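PDB 5Z5M: parahox neighbor from Phaeodactylum tricornutum CCAP 1055/1, which probably catalyses the last two steps from 5-hydroxyisourate to (S)-allantoin, combining hydroxyisourate hydrolase and OHCU decarboxylase activities in one chain. Local coordinates for residues A[200-205]-A[246-251]; A[110-115]-A[141-146]. One frame throughout, in Å; residues are numbered along the deposited sequence.

Interaction 1. Residues A[200-205]-A[246-251]; sequences RIHLHR and TFFCGE
Glu-251 OE1 is gripped by two donors: Arg-200 NE, 2.8 Å away on its syn lone pair and nearly straight at 171°, and a water at 2.9 Å that also bridges Arg-200 N and Phe-248 O. The Arg-200–Glu-251 salt bridge of which the NE bond is part closes one end of an antiparallel strand pair in the transthyretin-like sheet, where strand 241-248 turns into helix 249-256. Guanidinium and carboxylate lie almost coplanar; the NH2–OE2 arm is modelled so short that its exact length is doubtful. A bend at chi3 (-51°) folds the arginine's end over the Phe-248 ring, making a cation-pi contact with CZ 4.0 Å from the ring centroid. The same ring turns its edge toward His-202, in a T-shaped pair with planes at 68° and Phe-248 CE1 above the centre of the imidazole. The backbones are tied by Phe-248 N to Arg-200 O (3.1 Å) and by the hydrogen-bonded pair of His-202 with Thr-246, whose N reaches His-202 O at 2.8 Å. On the other face of the sheet, Ile-201 CD1 lies 3.7 Å from Phe-247 CE1, the two side chains lying side by side and packing on Val-187 of strand 182-189, in the other sheet. Back on the histidine face, a second water joins His-204 ND1 to Thr-246 OG1, 2.6 Å from that hydroxyl.

Interaction 2. Residues A[110-115]-A[141-146]; sequences ERFNSL and AALGGR
Leu-143 pushes its forked end between Phe-112 and Leu-115: its CD1 touches the phenylalanine ring, 3.6 Å from both Phe-112 CD1 and CE1, while its CD2 lies 3.9 Å from Leu-115 CB and 3.8 Å from Leu-115 O. Its first torsion is poorly staggered, chi1 -115°, perhaps the cost of this fit. Phe-112 meets it roughly at right angles, its CG swung opposite the backbone N (chi1 173°), which carries the ring toward the neighbouring helix. Leu-115 CD1 rests 3.9 Å from Gly-144 N, and Arg-111, extended as far as NE, brings NH1 to 4.0 Å from Gly-144 CA. Here segments 110-115 and 141-146, from helices 106-123 and 136-146 of the all-helical OHCU decarboxylase domain, cross at 40° with their axes 10.0 Å apart, held by apolar contact. Putting an alanine at Leu-143 would probably open a gap between Phe-112 and Leu-115 and free the ring to shift. Further out, Phe-127 and Tyr-119 also touch Leu-143, and Leu-78 packs on Phe-112. Past the end of the contact, Arg-146 forms a salt bridge with Glu-154 and hydrogen-bonds Ile-128 O.

Overall arrangement
From the N terminus, interaction 2 comes first: 25 residues after helix segment 110-115, the chain returns with 141-146, closing a loop inside the helical decarboxylase domain. Helix 151-173 then leads on to the transthyretin-like domain, where 40 residues, with no helix among them, separate 200-205 from 246-251 in interaction 1. The two loops follow in series, neither nested nor crossed, and their nearest atoms stay about 24 Å apart. The tetramer brings their counterparts together between chains: Ala-141 packs on Glu-251 of the second subunit, and Arg-200 and Glu-251 pack on its His-137, so the decarboxylase helix 136-146 meets a neighbour's hydrolase-type domain.

Interaction 1. Residues A[200-205]-A[246-251]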
loop_
_atom_site.group_PDB
_atom_site.type_symbol
_atom_site.label_atom_id
_atom_site.label_comp_id
_atom_site.label_asym_id
_atom_site.label_seq_id
_atom_site.Cartn_x
_atom_site.Cartn_y
_atom_site.Cartn_z
ATOM N N ARG A 200 9.515 14.183 13.736
ATOM C CA ARG A 200 9.245 15.577 13.379
ATOM C C ARG A 200 8.473 15.637 12.076
ATOM O O ARG A 200 8.763 14.897 11.138
ATOM C CB ARG A 200 10.534 16.398 13.238
ATOM C CG ARG A 200 11.321 16.595 14.512
ATOM C CD ARG A 200 12.462 17.589 14.302
ATOM N NE ARG A 200 13.287 17.269 13.137
ATOM C CZ ARG A 200 13.651 18.153 12.212
ATOM N NH1 ARG A 200 13.272 19.421 12.311
ATOM N NH2 ARG A 200 14.403 17.772 11.187
ATOM N N ILE A 201 7.497 16.533 12.030
ATOM C CA ILE A 201 6.635 16.696 10.868
ATOM C C ILE A 201 6.359 18.176 10.653
ATOM O O ILE A 201 5.891 18.853 11.563
ATOM C CB ILE A 201 5.290 15.963 11.034
ATOM C CG1 ILE A 201 5.489 14.460 11.250
ATOM C CG2 ILE A 201 4.409 16.210 9.815
ATOM C CD1 ILE A 201 4.193 13.710 11.585
ATOM N N HIS A 202 6.667 18.683 9.461
ATOM C CA HIS A 202 6.319 20.056 9.117
ATOM C C HIS A 202 5.156 20.083 8.130
ATOM O O HIS A 202 4.892 19.098 7.438
ATOM C CB HIS A 202 7.524 20.798 8.535
ATOM C CG HIS A 202 8.648 20.963 9.509
ATOM N ND1 HIS A 202 9.856 21.540 9.165
ATOM C CD2 HIS A 202 8.749 20.632 10.815
ATOM C CE1 HIS A 202 10.649 21.550 10.219
ATOM N NE2 HIS A 202 10.006 21.003 11.236
ATOM N N LEU A 203 4.456 21.212 8.097
ATOM C CA LEU A 203 3.324 21.412 7.197
ATOM C C LEU A 203 3.399 22.795 6.559
ATOM O O LEU A 203 3.480 23.806 7.263
ATOM C CB LEU A 203 1.992 21.248 7.947
ATOM C CG LEU A 203 0.722 21.373 7.095
ATOM C CD1 LEU A 203 0.703 20.338 5.969
ATOM C CD2 LEU A 203 -0.538 21.251 7.967
ATOM N N HIS A 204 3.398 22.828 5.231
ATOM C CA HIS A 204 3.333 24.078 4.477
ATOM C C HIS A 204 2.047 24.168 3.684
ATOM O O HIS A 204 1.531 23.155 3.227
ATOM C CB HIS A 204 4.506 24.203 3.504
ATOM C CG HIS A 204 5.814 24.474 4.165
ATOM N ND1 HIS A 204 6.531 23.499 4.825
ATOM C CD2 HIS A 204 6.545 25.611 4.268
ATOM C CE1 HIS A 204 7.646 24.020 5.302
ATOM N NE2 HIS A 204 7.677 25.302 4.979
ATOM N N ARG A 205 1.540 25.385 3.517
ATOM C CA ARG A 205 0.512 25.645 2.512
ATOM C C ARG A 205 1.187 26.146 1.241
ATOM O O ARG A 205 1.959 27.103 1.279
ATOM C CB ARG A 205 -0.512 26.667 3.006
ATOM C CG ARG A 205 -1.700 26.845 2.052
ATOM C CD ARG A 205 -2.672 27.917 2.538
ATOM N NE ARG A 205 -3.383 27.517 3.747
ATOM C CZ ARG A 205 -3.155 28.022 4.956
ATOM N NH1 ARG A 205 -2.240 28.967 5.130
ATOM N NH2 ARG A 205 -3.857 27.590 5.995
ATOM N N THR A 246 6.028 17.484 5.482
ATOM C CA THR A 246 7.400 17.012 5.395
ATOM C C THR A 246 7.618 16.055 6.556
ATOM O O THR A 246 7.582 16.467 7.711
ATOM C CB THR A 246 8.429 18.166 5.449
ATOM O OG1 THR A 246 8.204 19.069 4.358
ATOM C CG2 THR A 246 9.844 17.616 5.352
ATOM N N PHE A 247 7.786 14.771 6.252
ATOM C CA PHE A 247 8.035 13.770 7.281
ATOM C C PHE A 247 9.529 13.501 7.398
ATOM O O PHE A 247 10.170 13.106 6.423
ATOM C CB PHE A 247 7.301 12.465 6.971
ATOM C CG PHE A 247 5.806 12.601 6.938
ATOM C CD1 PHE A 247 5.061 12.490 8.100
ATOM C CD2 PHE A 247 5.147 12.818 5.741
ATOM C CE1 PHE A 247 3.676 12.603 8.074
ATOM C CE2 PHE A 247 3.771 12.929 5.702
ATOM C CZ PHE A 247 3.029 12.826 6.876
ATOM N N PHE A 248 10.089 13.708 8.584
ATOM C CA PHE A 248 11.522 13.478 8.766
ATOM C C PHE A 248 11.766 12.051 9.240
ATOM O O PHE A 248 12.092 11.815 10.401
ATOM C CB PHE A 248 12.110 14.503 9.743
ATOM C CG PHE A 248 12.108 15.907 9.204
ATOM C CD1 PHE A 248 11.020 16.739 9.405
ATOM C CD2 PHE A 248 13.178 16.377 8.460
ATOM C CE1 PHE A 248 11.009 18.028 8.896
ATOM C CE2 PHE A 248 13.173 17.658 7.945
ATOM C CZ PHE A 248 12.086 18.485 8.161
ATOM N N CYS A 249 11.610 11.101 8.321
ATOM C CA CYS A 249 11.638 9.685 8.665
ATOM C C CYS A 249 13.038 9.166 8.941
ATOM O O CYS A 249 13.204 8.195 9.677
ATOM C CB CYS A 249 11.003 8.855 7.554
ATOM S SG CYS A 249 9.266 9.206 7.341
ATOM N N GLY A 250 14.035 9.800 8.332
ATOM C CA GLY A 250 15.420 9.420 8.546
ATOM C C GLY A 250 15.817 9.492 10.007
ATOM O O GLY A 250 16.454 8.575 10.530
ATOM N N GLU A 251 15.446 10.586 10.666
ATOM C CA GLU A 251 15.704 10.738 12.097
ATOM C C GLU A 251 14.989 9.666 12.914
ATOM O O GLU A 251 15.538 9.165 13.891
ATOM C CB GLU A 251 15.269 12.121 12.585
ATOM C CG GLU A 251 15.771 13.266 11.740
ATOM C CD GLU A 251 15.113 14.587 12.094
ATOM O OE1 GLU A 251 14.319 14.629 13.062
ATOM O OE2 GLU A 251 15.386 15.583 11.389
HETATM O O HOH W 1 11.989 12.860 12.908
HETATM O O HOH W 2 6.165 20.693 4.599
#

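Interaction 2. Residues A[110-115]-A[141-146]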
loop_
_atom_site.group_PDB
_atom_site.type_symbol
_atom_site.label_atom_id
_atom_site.label_comp_id
_atom_site.label_asym_id
_atom_site.label_seq_id
_atom_site.Cartn_x
_atom_site.Cartn_y
_atom_site.Cartn_z
ATOM N N GLU A 110 -3.825 25.526 -32.260
ATOM C CA GLU A 110 -4.565 24.868 -33.334
ATOM C C GLU A 110 -5.095 23.512 -32.881
ATOM O O GLU A 110 -6.227 23.139 -33.206
ATOM C CB GLU A 110 -3.687 24.702 -34.579
ATOM C CG GLU A 110 -3.458 25.997 -35.332
ATOM C CD GLU A 110 -4.760 26.660 -35.760
ATOM O OE1 GLU A 110 -5.532 26.038 -36.526
ATOM O OE2 GLU A 110 -5.010 27.805 -35.328
ATOM N N ARG A 111 -4.272 22.776 -32.138
ATOM C CA ARG A 111 -4.698 21.487 -31.607
ATOM C C ARG A 111 -5.849 21.668 -30.624
ATOM O O ARG A 111 -6.760 20.847 -30.573
ATOM C CB ARG A 111 -3.544 20.750 -30.922
ATOM C CG ARG A 111 -3.958 19.375 -30.409
ATOM C CD ARG A 111 -2.832 18.619 -29.720
ATOM N NE ARG A 111 -3.339 17.372 -29.148
ATOM C CZ ARG A 111 -3.110 16.965 -27.905
ATOM N NH1 ARG A 111 -3.623 15.819 -27.478
ATOM N NH2 ARG A 111 -2.366 17.699 -27.088
ATOM N N PHE A 112 -5.806 22.742 -29.841
ATOM C CA PHE A 112 -6.903 23.032 -28.916
ATOM C C PHE A 112 -8.212 23.269 -29.643
ATOM O O PHE A 112 -9.215 22.629 -29.344
ATOM C CB PHE A 112 -6.597 24.252 -28.052
ATOM C CG PHE A 112 -7.763 24.687 -27.213
ATOM C CD1 PHE A 112 -8.039 24.056 -26.013
ATOM C CD2 PHE A 112 -8.603 25.706 -27.640
ATOM C CE1 PHE A 112 -9.116 24.439 -25.244
ATOM C CE2 PHE A 112 -9.687 26.093 -26.877
ATOM C CZ PHE A 112 -9.943 25.460 -25.677
ATOM N N ASN A 113 -8.197 24.216 -30.579
ATOM C CA ASN A 113 -9.384 24.550 -31.355
ATOM C C ASN A 113 -9.954 23.336 -32.073
ATOM O O ASN A 113 -11.168 23.142 -32.114
ATOM C CB ASN A 113 -9.070 25.655 -32.367
ATOM C CG ASN A 113 -8.767 26.983 -31.704
ATOM O OD1 ASN A 113 -9.197 27.238 -30.581
ATOM N ND2 ASN A 113 -8.026 27.837 -32.398
ATOM N N SER A 114 -9.068 22.521 -32.634
ATOM C CA SER A 114 -9.472 21.309 -33.331
ATOM C C SER A 114 -10.184 20.334 -32.396
ATOM O O SER A 114 -11.294 19.891 -32.683
ATOM C CB SER A 114 -8.254 20.636 -33.971
ATOM O OG SER A 114 -8.651 19.546 -34.777
ATOM N N LEU A 115 -9.540 19.999 -31.281
ATOM C CA LEU A 115 -10.136 19.105 -30.295
ATOM C C LEU A 115 -11.449 19.654 -29.744
ATOM O O LEU A 115 -12.419 18.916 -29.585
ATOM C CB LEU A 115 -9.165 18.856 -29.140
ATOM C CG LEU A 115 -7.914 18.032 -29.447
ATOM C CD1 LEU A 115 -6.988 18.004 -28.241
ATOM C CD2 LEU A 115 -8.280 16.618 -29.889
ATOM N N ALA A 141 -4.472 17.745 -22.138
ATOM C CA ALA A 141 -4.543 16.333 -21.771
ATOM C C ALA A 141 -5.990 15.885 -21.581
ATOM O O ALA A 141 -6.370 14.791 -22.001
ATOM C CB ALA A 141 -3.740 16.068 -20.509
ATOM N N ALA A 142 -6.791 16.740 -20.952
ATOM C CA ALA A 142 -8.194 16.433 -20.697
ATOM C C ALA A 142 -8.975 16.354 -22.006
ATOM O O ALA A 142 -9.700 15.391 -22.250
ATOM C CB ALA A 142 -8.809 17.474 -19.769
ATOM N N LEU A 143 -8.824 17.377 -22.841
ATOM C CA LEU A 143 -9.467 17.406 -24.148
ATOM C C LEU A 143 -9.020 16.237 -25.011
ATOM O O LEU A 143 -9.836 15.586 -25.658
ATOM C CB LEU A 143 -9.165 18.723 -24.867
ATOM C CG LEU A 143 -10.348 19.656 -25.132
ATOM C CD1 LEU A 143 -9.881 20.923 -25.834
ATOM C CD2 LEU A 143 -11.420 18.948 -25.948
ATOM N N GLY A 144 -7.717 15.974 -25.013
ATOM C CA GLY A 144 -7.162 14.909 -25.828
ATOM C C GLY A 144 -7.721 13.548 -25.464
ATOM O O GLY A 144 -7.942 12.703 -26.333
ATOM N N GLY A 145 -7.960 13.339 -24.174
ATOM C CA GLY A 145 -8.474 12.069 -23.701
ATOM C C GLY A 145 -9.978 11.949 -23.866
ATOM O O GLY A 145 -10.476 10.967 -24.409
ATOM N N ARG A 146 -10.705 12.961 -23.406
ATOM C CA ARG A 146 -12.161 12.887 -23.356
ATOM C C ARG A 146 -12.817 12.983 -24.736
ATOM O O ARG A 146 -13.984 12.633 -24.903
ATOM C CB ARG A 146 -12.697 13.974 -22.417
ATOM C CG ARG A 146 -12.464 13.636 -20.938
ATOM C CD ARG A 146 -12.686 14.821 -20.006
ATOM N NE ARG A 146 -13.978 15.465 -20.209
ATOM C CZ ARG A 146 -14.329 16.620 -19.654
ATOM N NH1 ARG A 146 -13.488 17.251 -18.841
ATOM N NH2 ARG A 146 -15.523 17.143 -19.904
#